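Local atomic coordinates of endoglucanase (Ruminococcus champanellensis, PDB entry 6WQV), a protein that probably hydrolyses internal beta-1,4 links of cellulose and other plant cell-wall glucans and xylans, as a broad-specificity family 5 endoglucanase. Residues Ile118-Trp124 with Arg138-Trp143; Leu33-Thr38 with Val76-Asp82. One frame throughout, in Å; residues are numbered along the deposited sequence.

Overall arrangement
Both contacts lie on the same side of a TIM barrel and involve loops that follow neighbouring strands at the rim where the glycan is bound. Contact 2 joins the loops after strands 26-29 and 73-76; contact 1 ties the loop after strand 113-117 back to helix 129-149. Their centres are about 10 Å apart, and the loops meet directly: Glu121 OE2 lies 2.6 Å from Trp80 N, a probable hydrogen bond, and Ser79 OG lies 2.9 Å from His120 N, probably another. His119 also packs on Pro77. From contact 1, His119 and His120 reach the bound sugar, whereas the Asp34 side chain of contact 2 stays about 5 Å from the same glucose.

Contact 1: Ile118-Trp124 with Arg138-Trp143; sequences IHHENDW and RLDAIW. With GLC (alpha-D-glucopyranose), chain E; BGC (beta-D-glucopyranose), chain B.
Trp124 and Arg138 stack where the loop after the third strand of the TIM barrel folds back on helix 129-149. The guanidinium lies flat over one face of the indole, planes 12° apart, with Arg138 CZ 3.5 Å from the centroid of the Trp124 five-membered ring, a cation-pi contact. Arg138 reaches this far because its chain is extended from CG to NE; on the way CD makes a CH-pi contact with the six-membered ring. Over the opposite face, toward its rim, sits the backbone O of Glu121. Trp124 NE1 gives its hydrogen to Glu121 OE1 (2.8 Å), which lies nearly in the ring plane and is met on its anti side. A water at the guanidinium edge accepts from Arg138 NH2 and donates to Glu121 OE1, linking the two side chains. At the indole edge, Leu139 CD2 meets Trp124 CH2 and also touches Ile118 CD1 (3.7 Å). With CG1 between the backbone N and carbonyl carbon (chi1 74°), Ile118 turns CG2 onto Trp143, whose NE1 is hydrogen-bonded to Gly161 O. At the other end of the loop, His119 NE2 meets O3 of the bound glucose GLC in a nearly straight hydrogen bond of 3.0 Å.

Contact 2: Leu33-Thr38 with Val76-Asp82; sequences LDATTT and VPVSWID
Two adjoining loops at the glycan-binding rim of the TIM barrel, after strands 26-29 and 73-76, run side by side here, their end-to-end directions 24° apart. Ser79 holds the middle twice: its N donates to Leu33 O, and its OG donates to Asp34 O (2.7 Å). Leu33 CD1 packs on Val76 CG1 (3.9 Å), and its CB lies beside Val78 CG2. Asp34 runs alongside Pro77, OD1 3.6 Å from Pro77 CG, while its carboxylate oxygens take the backbone N-H groups of Thr32 and Asn31. Farther along, the buried Asp82 uses both oxygens. Its CG is anti to its own carbonyl carbon (chi1 -57°), which carries the carboxylate across to the threonines: OD2 accepts Thr37 N (2.9 Å) from above the carboxylate plane, and a water lies within hydrogen-bonding distance of both OD2 and Ala35 O. With an alanine here in place of Asp82, Thr37 N and the Thr38 hydroxyl would probably lose their acceptor, and residues 36-38 would be less firmly tied to the 81-82 segment. Thr36 CG2 meanwhile rests on Ser79 CB. On the other oxygen, Thr38 OG1 donates to the syn lone pair of Asp82 OD1 at 2.7 Å.

Contact 1: Ile118-Trp124 with Arg138-Trp143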
ATOM      1  N   ILE A 118      -0.396   4.264  -6.812  1.00 10.34           N
ATOM      2  CA  ILE A 118       0.039   5.654  -6.734  1.00  9.96           C
ATOM      3  C   ILE A 118       0.038   6.026  -5.253  1.00  9.70           C
ATOM      4  O   ILE A 118      -0.847   5.595  -4.501  1.00 11.46           O
ATOM      5  CB  ILE A 118      -0.803   6.623  -7.589  1.00 11.10           C
ATOM      6  CG1 ILE A 118      -2.187   6.902  -7.000  1.00 12.45           C
ATOM      7  CG2 ILE A 118      -0.971   6.095  -9.015  1.00 11.45           C
ATOM      8  CD1 ILE A 118      -3.032   7.848  -7.863  1.00 14.03           C
ATOM      9  N   HIS A 119       1.053   6.783  -4.815  1.00  9.62           N
ATOM     10  CA  HIS A 119       1.322   6.893  -3.388  1.00  9.50           C
ATOM     11  C   HIS A 119       1.179   8.334  -2.924  1.00 11.59           C
ATOM     12  O   HIS A 119       0.061   8.774  -2.620  1.00 12.64           O
ATOM     13  CB  HIS A 119       2.649   6.208  -3.028  1.00  9.88           C
ATOM     14  CG  HIS A 119       2.741   5.789  -1.594  1.00 10.03           C
ATOM     15  ND1 HIS A 119       2.185   4.614  -1.126  1.00 11.24           N
ATOM     16  CD2 HIS A 119       3.316   6.386  -0.524  1.00 11.13           C
ATOM     17  CE1 HIS A 119       2.423   4.507   0.167  1.00 10.00           C
ATOM     18  NE2 HIS A 119       3.109   5.569   0.556  1.00 10.91           N
ATOM     19  N   HIS A 120       2.267   9.090  -2.791  1.00 12.17           N
ATOM     20  CA  HIS A 120       2.184  10.439  -2.229  1.00 10.71           C
ATOM     21  C   HIS A 120       1.801  11.451  -3.312  1.00 12.86           C
ATOM     22  O   HIS A 120       2.600  12.282  -3.752  1.00 14.06           O
ATOM     23  CB  HIS A 120       3.496  10.837  -1.569  1.00 10.79           C
ATOM     24  CG  HIS A 120       3.853  10.036  -0.357  1.00 11.99           C
ATOM     25  ND1 HIS A 120       2.960   9.775   0.659  1.00 12.56           N
ATOM     26  CD2 HIS A 120       5.030   9.476   0.023  1.00 11.40           C
ATOM     27  CE1 HIS A 120       3.560   9.075   1.606  1.00 12.15           C
ATOM     28  NE2 HIS A 120       4.820   8.882   1.244  1.00 12.14           N
ATOM     29  N   GLU A 121       0.529  11.392  -3.711  1.00 12.72           N
ATOM     30  CA  GLU A 121      -0.032  12.247  -4.748  1.00 14.07           C
ATOM     31  C   GLU A 121      -0.883  13.372  -4.175  1.00 12.03           C
ATOM     32  O   GLU A 121      -1.544  14.085  -4.931  1.00 14.17           O
ATOM     33  CB  GLU A 121      -0.898  11.412  -5.692  1.00 13.53           C
ATOM     34  CG  GLU A 121      -0.167  10.246  -6.346  1.00 12.67           C
ATOM     35  CD  GLU A 121       1.002  10.673  -7.229  1.00 14.16           C
ATOM     36  OE1 GLU A 121       0.873  11.549  -8.102  1.00 15.50           O
ATOM     37  OE2 GLU A 121       2.092  10.093  -7.055  1.00 21.02           O
ATOM     38  N   ASN A 122      -0.883  13.553  -2.857  0.52 12.99           N
ATOM     39  CA  ASN A 122      -1.866  14.420  -2.219  0.52 15.01           C
ATOM     40  C   ASN A 122      -1.733  15.891  -2.598  0.52 15.52           C
ATOM     41  O   ASN A 122      -2.666  16.657  -2.321  0.52 15.64           O
ATOM     42  CB  ASN A 122      -1.768  14.237  -0.703  0.52 16.43           C
ATOM     43  CG  ASN A 122      -1.636  12.775  -0.300  0.52 18.16           C
ATOM     44  OD1 ASN A 122      -0.562  12.323   0.099  0.52 22.53           O
ATOM     45  ND2 ASN A 122      -2.728  12.030  -0.405  0.52 17.42           N
ATOM     46  N   ASP A 123      -0.634  16.315  -3.231  1.00 14.56           N
ATOM     47  CA  ASP A 123      -0.551  17.714  -3.643  1.00 15.90           C
ATOM     48  C   ASP A 123      -1.622  18.026  -4.678  1.00 15.08           C
ATOM     49  O   ASP A 123      -2.116  19.156  -4.735  1.00 18.79           O
ATOM     50  CB  ASP A 123       0.824  18.080  -4.196  1.00 20.16           C
ATOM     51  CG  ASP A 123       1.834  18.382  -3.104  1.00 24.35           C
ATOM     52  OD1 ASP A 123       1.471  18.311  -1.911  1.00 26.31           O
ATOM     53  OD2 ASP A 123       3.001  18.687  -3.442  1.00 26.35           O
ATOM     54  N   TRP A 124      -1.991  17.039  -5.506  1.00 15.31           N
ATOM     55  CA  TRP A 124      -3.080  17.208  -6.465  1.00 14.57           C
ATOM     56  C   TRP A 124      -4.300  16.336  -6.191  1.00 14.62           C
ATOM     57  O   TRP A 124      -5.400  16.710  -6.598  1.00 16.09           O
ATOM     58  CB  TRP A 124      -2.608  16.929  -7.903  1.00 15.30           C
ATOM     59  CG  TRP A 124      -2.142  15.519  -8.141  1.00 13.30           C
ATOM     60  CD1 TRP A 124      -0.870  15.055  -8.000  1.00 13.74           C
ATOM     61  CD2 TRP A 124      -2.930  14.392  -8.573  1.00 13.69           C
ATOM     62  NE1 TRP A 124      -0.815  13.722  -8.301  1.00 14.02           N
ATOM     63  CE2 TRP A 124      -2.065  13.287  -8.656  1.00 13.59           C
ATOM     64  CE3 TRP A 124      -4.285  14.212  -8.886  1.00 14.22           C
ATOM     65  CZ2 TRP A 124      -2.498  12.019  -9.043  1.00 12.37           C
ATOM     66  CZ3 TRP A 124      -4.714  12.950  -9.273  1.00 14.61           C
ATOM     67  CH2 TRP A 124      -3.824  11.873  -9.350  1.00 14.49           C
ATOM     68  N   ARG A 138      -7.108  13.663 -14.130  1.00 12.94           N
ATOM     69  CA  ARG A 138      -5.703  13.307 -13.956  1.00 12.45           C
ATOM     70  C   ARG A 138      -5.556  11.845 -13.567  1.00 14.56           C
ATOM     71  O   ARG A 138      -4.671  11.144 -14.078  1.00 12.74           O
ATOM     72  CB  ARG A 138      -5.071  14.223 -12.910  1.00 13.21           C
ATOM     73  CG  ARG A 138      -3.609  13.933 -12.634  1.00 12.59           C
ATOM     74  CD  ARG A 138      -2.905  15.104 -11.984  1.00 13.12           C
ATOM     75  NE  ARG A 138      -1.525  14.759 -11.638  1.00 14.22           N
ATOM     76  CZ  ARG A 138      -0.574  15.645 -11.373  1.00 15.22           C
ATOM     77  NH1 ARG A 138      -0.838  16.941 -11.411  1.00 17.83           N
ATOM     78  NH2 ARG A 138       0.654  15.233 -11.068  1.00 16.21           N
ATOM     79  N   LEU A 139      -6.424  11.356 -12.682  1.00 13.13           N
ATOM     80  CA  LEU A 139      -6.408   9.941 -12.330  1.00 14.01           C
ATOM     81  C   LEU A 139      -6.564   9.069 -13.562  1.00 12.93           C
ATOM     82  O   LEU A 139      -5.862   8.067 -13.727  1.00 13.93           O
ATOM     83  CB  LEU A 139      -7.554   9.648 -11.368  1.00 17.28           C
ATOM     84  CG  LEU A 139      -7.292   9.818  -9.879  1.00 18.32           C
ATOM     85  CD1 LEU A 139      -8.606   9.699  -9.136  1.00 20.44           C
ATOM     86  CD2 LEU A 139      -6.294   8.779  -9.408  1.00 15.27           C
ATOM     87  N   ASP A 140      -7.520   9.410 -14.422  1.00 12.85           N
ATOM     88  CA  ASP A 140      -7.719   8.623 -15.628  1.00 14.23           C
ATOM     89  C   ASP A 140      -6.496   8.699 -16.534  1.00 14.26           C
ATOM     90  O   ASP A 140      -6.055   7.678 -17.078  1.00 13.24           O
ATOM     91  CB  ASP A 140      -8.977   9.094 -16.341  1.00 14.73           C
ATOM     92  CG  ASP A 140      -9.126   8.476 -17.691  1.00 17.14           C
ATOM     93  OD1 ASP A 140      -9.363   7.249 -17.764  1.00 17.44           O
ATOM     94  OD2 ASP A 140      -8.971   9.205 -18.685  1.00 23.02           O
ATOM     95  N   ALA A 141      -5.908   9.888 -16.675  1.00 14.21           N
ATOM     96  CA  ALA A 141      -4.755  10.034 -17.554  1.00 14.49           C
ATOM     97  C   ALA A 141      -3.573   9.197 -17.079  1.00 14.03           C
ATOM     98  O   ALA A 141      -2.906   8.539 -17.889  1.00 14.64           O
ATOM     99  CB  ALA A 141      -4.351  11.506 -17.673  1.00 16.06           C
ATOM    100  N   ILE A 142      -3.298   9.210 -15.772  0.94 12.85           N
ATOM    101  CA  ILE A 142      -2.131   8.477 -15.296  0.94 13.12           C
ATOM    102  C   ILE A 142      -2.414   6.979 -15.215  0.94 12.15           C
ATOM    103  O   ILE A 142      -1.559   6.163 -15.567  0.94 11.55           O
ATOM    104  CB  ILE A 142      -1.545   9.051 -13.989  0.94 14.88           C
ATOM    105  CG1 ILE A 142      -2.486   8.905 -12.797  0.94 17.22           C
ATOM    106  CG2 ILE A 142      -1.141  10.512 -14.176  0.94 16.36           C
ATOM    107  CD1 ILE A 142      -1.769   9.197 -11.474  0.94 17.73           C
ATOM    108  N   TRP A 143      -3.608   6.583 -14.757  1.00 10.56           N
ATOM    109  CA  TRP A 143      -3.929   5.154 -14.681  1.00 11.17           C
ATOM    110  C   TRP A 143      -4.014   4.500 -16.061  1.00 11.71           C
ATOM    111  O   TRP A 143      -3.652   3.326 -16.202  1.00 12.41           O
ATOM    112  CB  TRP A 143      -5.145   4.871 -13.785  1.00 10.96           C
ATOM    113  CG  TRP A 143      -4.698   4.617 -12.351  1.00 10.51           C
ATOM    114  CD1 TRP A 143      -4.928   5.401 -11.262  1.00 11.52           C
ATOM    115  CD2 TRP A 143      -3.882   3.526 -11.896  1.00 10.54           C
ATOM    116  NE1 TRP A 143      -4.325   4.854 -10.147  1.00 11.82           N
ATOM    117  CE2 TRP A 143      -3.676   3.704 -10.517  1.00 11.88           C
ATOM    118  CE3 TRP A 143      -3.318   2.411 -12.525  1.00 11.41           C
ATOM    119  CZ2 TRP A 143      -2.934   2.806  -9.753  1.00 12.68           C
ATOM    120  CZ3 TRP A 143      -2.581   1.521 -11.766  1.00 10.93           C
ATOM    121  CH2 TRP A 143      -2.398   1.721 -10.397  1.00 10.07           C
TER
HETATM  122  C1  GLC E   1       1.059   5.628   5.675  1.00 19.28           C
HETATM  123  C2  GLC E   1       1.881   5.896   4.429  1.00 13.23           C
HETATM  124  C3  GLC E   1       3.330   5.661   4.450  1.00 11.80           C
HETATM  125  C4  GLC E   1       3.939   6.195   5.724  1.00 11.97           C
HETATM  126  C5  GLC E   1       3.294   5.439   6.862  1.00 14.21           C
HETATM  127  C6  GLC E   1       3.929   5.675   8.222  1.00 14.02           C
HETATM  128  O1  GLC E   1       0.506   4.384   5.800  1.00 19.54           O
HETATM  129  O2  GLC E   1       1.222   5.195   3.330  1.00 13.78           O
HETATM  130  O3  GLC E   1       3.897   6.368   3.285  1.00 11.71           O
HETATM  131  O4  GLC E   1       5.357   6.011   5.680  1.00 12.33           O
HETATM  132  O5  GLC E   1       1.869   5.842   6.952  1.00 16.68           O
HETATM  133  O6  GLC E   1       3.806   6.973   8.612  1.00 16.40           O
HETATM  134  C2  BGC B   2       7.449   6.819   6.431  1.00 12.32           C
HETATM  135  C3  BGC B   2       8.197   8.058   6.802  1.00 12.77           C
HETATM  136  C4  BGC B   2       8.062   9.144   5.766  1.00 14.81           C
HETATM  137  C5  BGC B   2       6.608   9.446   5.473  1.00 14.28           C
HETATM  138  C6  BGC B   2       6.363  10.396   4.344  1.00 14.02           C
HETATM  139  C1  BGC B   2       5.984   7.118   6.141  1.00 13.71           C
HETATM  140  O2  BGC B   2       7.535   5.836   7.492  1.00 13.21           O
HETATM  141  O3  BGC B   2       9.617   7.711   6.978  1.00 14.48           O
HETATM  142  O4  BGC B   2       8.631  10.404   6.283  1.00 17.94           O
HETATM  143  O5  BGC B   2       5.911   8.183   5.100  1.00 13.62           O
HETATM  144  O6  BGC B   2       4.976  10.748   4.302  1.00 19.75           O
HETATM  145  O   HOH W   1       0.922  12.333 -10.903  1.00 16.78           O

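Contact 2: Leu33-Thr38 with Val76-Asp82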
ATOM      1  N   LEU A  33      10.508   4.238  -4.256  1.00 11.51           N
ATOM      2  CA  LEU A  33       9.879   4.877  -5.417  1.00  9.37           C
ATOM      3  C   LEU A  33       8.758   5.826  -5.012  1.00 12.15           C
ATOM      4  O   LEU A  33       8.286   6.601  -5.856  1.00 12.09           O
ATOM      5  CB  LEU A  33       9.376   3.820  -6.397  1.00 10.04           C
ATOM      6  CG  LEU A  33      10.442   2.829  -6.890  1.00 11.59           C
ATOM      7  CD1 LEU A  33       9.817   1.841  -7.886  1.00 11.48           C
ATOM      8  CD2 LEU A  33      11.654   3.545  -7.482  1.00 11.91           C
ATOM      9  N   ASP A  34       8.347   5.787  -3.737  1.00 10.72           N
ATOM     10  CA  ASP A  34       7.380   6.713  -3.158  1.00 11.66           C
ATOM     11  C   ASP A  34       8.006   8.015  -2.661  1.00 11.56           C
ATOM     12  O   ASP A  34       7.263   8.945  -2.323  1.00 12.83           O
ATOM     13  CB  ASP A  34       6.602   6.048  -2.005  1.00 11.19           C
ATOM     14  CG  ASP A  34       7.493   5.254  -1.027  1.00 11.97           C
ATOM     15  OD1 ASP A  34       8.352   4.468  -1.484  1.00 12.39           O
ATOM     16  OD2 ASP A  34       7.290   5.396   0.198  1.00 12.15           O
ATOM     17  N   ALA A  35       9.332   8.122  -2.604  1.00 11.08           N
ATOM     18  CA  ALA A  35       9.952   9.343  -2.119  1.00 10.99           C
ATOM     19  C   ALA A  35       9.633  10.509  -3.043  1.00 12.13           C
ATOM     20  O   ALA A  35       9.687  10.386  -4.272  1.00 15.01           O
ATOM     21  CB  ALA A  35      11.466   9.152  -2.013  1.00 12.85           C
ATOM     22  N   THR A  36       9.287  11.648  -2.448  1.00 13.30           N
ATOM     23  CA  THR A  36       9.012  12.870  -3.187  1.00 15.40           C
ATOM     24  C   THR A  36      10.080  13.919  -2.902  1.00 16.16           C
ATOM     25  O   THR A  36      10.727  13.908  -1.849  1.00 16.05           O
ATOM     26  CB  THR A  36       7.632  13.447  -2.836  1.00 15.83           C
ATOM     27  OG1 THR A  36       7.553  13.708  -1.428  1.00 17.14           O
ATOM     28  CG2 THR A  36       6.518  12.492  -3.236  1.00 16.68           C
ATOM     29  N   THR A  37      10.256  14.834  -3.864  1.00 15.36           N
ATOM     30  CA  THR A  37      11.197  15.947  -3.775  1.00 16.06           C
ATOM     31  C   THR A  37      10.511  17.247  -4.176  1.00 17.07           C
ATOM     32  O   THR A  37      11.184  18.242  -4.469  1.00 18.71           O
ATOM     33  CB  THR A  37      12.404  15.710  -4.680  1.00 18.19           C
ATOM     34  OG1 THR A  37      11.975  15.661  -6.048  1.00 18.55           O
ATOM     35  CG2 THR A  37      13.066  14.387  -4.337  1.00 18.97           C
ATOM     36  N   THR A  38       9.177  17.242  -4.181  1.00 17.19           N
ATOM     37  CA  THR A  38       8.403  18.289  -4.836  1.00 18.22           C
ATOM     38  C   THR A  38       8.748  19.681  -4.329  1.00 21.51           C
ATOM     39  O   THR A  38       8.713  20.646  -5.102  1.00 23.54           O
ATOM     40  CB  THR A  38       6.920  18.001  -4.598  1.00 17.98           C
ATOM     41  OG1 THR A  38       6.672  16.593  -4.736  1.00 17.08           O
ATOM     42  CG2 THR A  38       6.067  18.779  -5.575  1.00 19.31           C
ATOM     43  N   VAL A  76       4.838  -2.282  -3.899  1.00  9.80           N
ATOM     44  CA  VAL A  76       5.766  -1.303  -4.460  1.00  9.76           C
ATOM     45  C   VAL A  76       5.058   0.048  -4.487  1.00 10.51           C
ATOM     46  O   VAL A  76       4.401   0.384  -5.493  1.00 11.14           O
ATOM     47  CB  VAL A  76       6.255  -1.724  -5.852  1.00 10.92           C
ATOM     48  CG1 VAL A  76       7.212  -0.696  -6.429  1.00 12.79           C
ATOM     49  CG2 VAL A  76       6.931  -3.083  -5.787  1.00 11.64           C
ATOM     50  N   PRO A  77       5.146   0.837  -3.420  1.00  9.44           N
ATOM     51  CA  PRO A  77       4.538   2.177  -3.447  1.00  9.46           C
ATOM     52  C   PRO A  77       5.313   3.074  -4.395  1.00 10.43           C
ATOM     53  O   PRO A  77       6.546   3.123  -4.356  1.00 11.40           O
ATOM     54  CB  PRO A  77       4.654   2.653  -1.998  1.00 11.29           C
ATOM     55  CG  PRO A  77       5.852   1.932  -1.455  1.00 11.61           C
ATOM     56  CD  PRO A  77       5.866   0.586  -2.157  1.00 10.55           C
ATOM     57  N   VAL A  78       4.596   3.785  -5.255  1.00 10.50           N
ATOM     58  CA  VAL A  78       5.218   4.653  -6.240  1.00 10.01           C
ATOM     59  C   VAL A  78       4.556   6.014  -6.197  1.00  9.64           C
ATOM     60  O   VAL A  78       3.333   6.123  -6.357  1.00 10.43           O
ATOM     61  CB  VAL A  78       5.132   4.081  -7.663  1.00 10.43           C
ATOM     62  CG1 VAL A  78       5.781   5.048  -8.654  1.00 11.92           C
ATOM     63  CG2 VAL A  78       5.758   2.703  -7.741  1.00 10.76           C
ATOM     64  N   SER A  79       5.352   7.055  -6.015  1.00  9.77           N
ATOM     65  CA  SER A  79       4.882   8.424  -6.165  1.00  9.49           C
ATOM     66  C   SER A  79       5.229   8.888  -7.569  1.00 11.82           C
ATOM     67  O   SER A  79       6.399   8.872  -7.965  1.00 13.29           O
ATOM     68  CB  SER A  79       5.482   9.335  -5.102  1.00 11.61           C
ATOM     69  OG  SER A  79       5.004   8.952  -3.824  1.00 12.21           O
ATOM     70  N   TRP A  80       4.202   9.253  -8.331  1.00 11.90           N
ATOM     71  CA  TRP A  80       4.360   9.644  -9.724  1.00 11.58           C
ATOM     72  C   TRP A  80       4.420  11.149  -9.923  1.00 10.58           C
ATOM     73  O   TRP A  80       4.847  11.599 -10.990  1.00 12.92           O
ATOM     74  CB  TRP A  80       3.197   9.059 -10.537  1.00 11.38           C
ATOM     75  CG  TRP A  80       3.069   7.559 -10.404  1.00  9.23           C
ATOM     76  CD1 TRP A  80       2.428   6.872  -9.409  1.00 10.28           C
ATOM     77  CD2 TRP A  80       3.604   6.564 -11.296  1.00 11.45           C
ATOM     78  NE1 TRP A  80       2.522   5.515  -9.633  1.00 10.25           N
ATOM     79  CE2 TRP A  80       3.241   5.303 -10.777  1.00 11.25           C
ATOM     80  CE3 TRP A  80       4.353   6.619 -12.478  1.00 12.18           C
ATOM     81  CZ2 TRP A  80       3.608   4.107 -11.398  1.00 11.49           C
ATOM     82  CZ3 TRP A  80       4.708   5.426 -13.097  1.00 12.30           C
ATOM     83  CH2 TRP A  80       4.328   4.190 -12.561  1.00 11.98           C
ATOM     84  N   ILE A  81       4.055  11.929  -8.903  1.00 12.53           N
ATOM     85  CA  ILE A  81       3.871  13.371  -9.066  1.00 13.87           C
ATOM     86  C   ILE A  81       5.115  14.050  -9.641  1.00 14.36           C
ATOM     87  O   ILE A  81       5.017  14.890 -10.540  1.00 15.99           O
ATOM     88  CB  ILE A  81       3.417  14.006  -7.740  1.00 14.51           C
ATOM     89  CG1 ILE A  81       3.164  15.500  -7.910  1.00 15.27           C
ATOM     90  CG2 ILE A  81       4.444  13.769  -6.636  1.00 14.51           C
ATOM     91  CD1 ILE A  81       2.613  16.170  -6.663  1.00 19.98           C
ATOM     92  N   ASP A  82       6.301  13.721  -9.123  1.00 13.66           N
ATOM     93  CA  ASP A  82       7.500  14.412  -9.591  1.00 15.19           C
ATOM     94  C   ASP A  82       7.980  13.912 -10.948  1.00 14.89           C
ATOM     95  O   ASP A  82       9.015  14.390 -11.440  1.00 18.19           O
ATOM     96  CB  ASP A  82       8.639  14.299  -8.577  1.00 16.21           C
ATOM     97  CG  ASP A  82       8.264  14.835  -7.221  1.00 16.77           C
ATOM     98  OD1 ASP A  82       7.621  15.908  -7.143  1.00 16.42           O
ATOM     99  OD2 ASP A  82       8.617  14.171  -6.224  1.00 14.84           O
TER
HETATM  100  O   HOH W   2       8.962   1.835  -3.710  1.00 11.52           O
HETATM  101  O   HOH W   3       9.123   9.392  -6.824  1.00 18.39           O
HETATM  102  O   HOH W   4      10.708  12.265  -6.279  1.00 18.81           O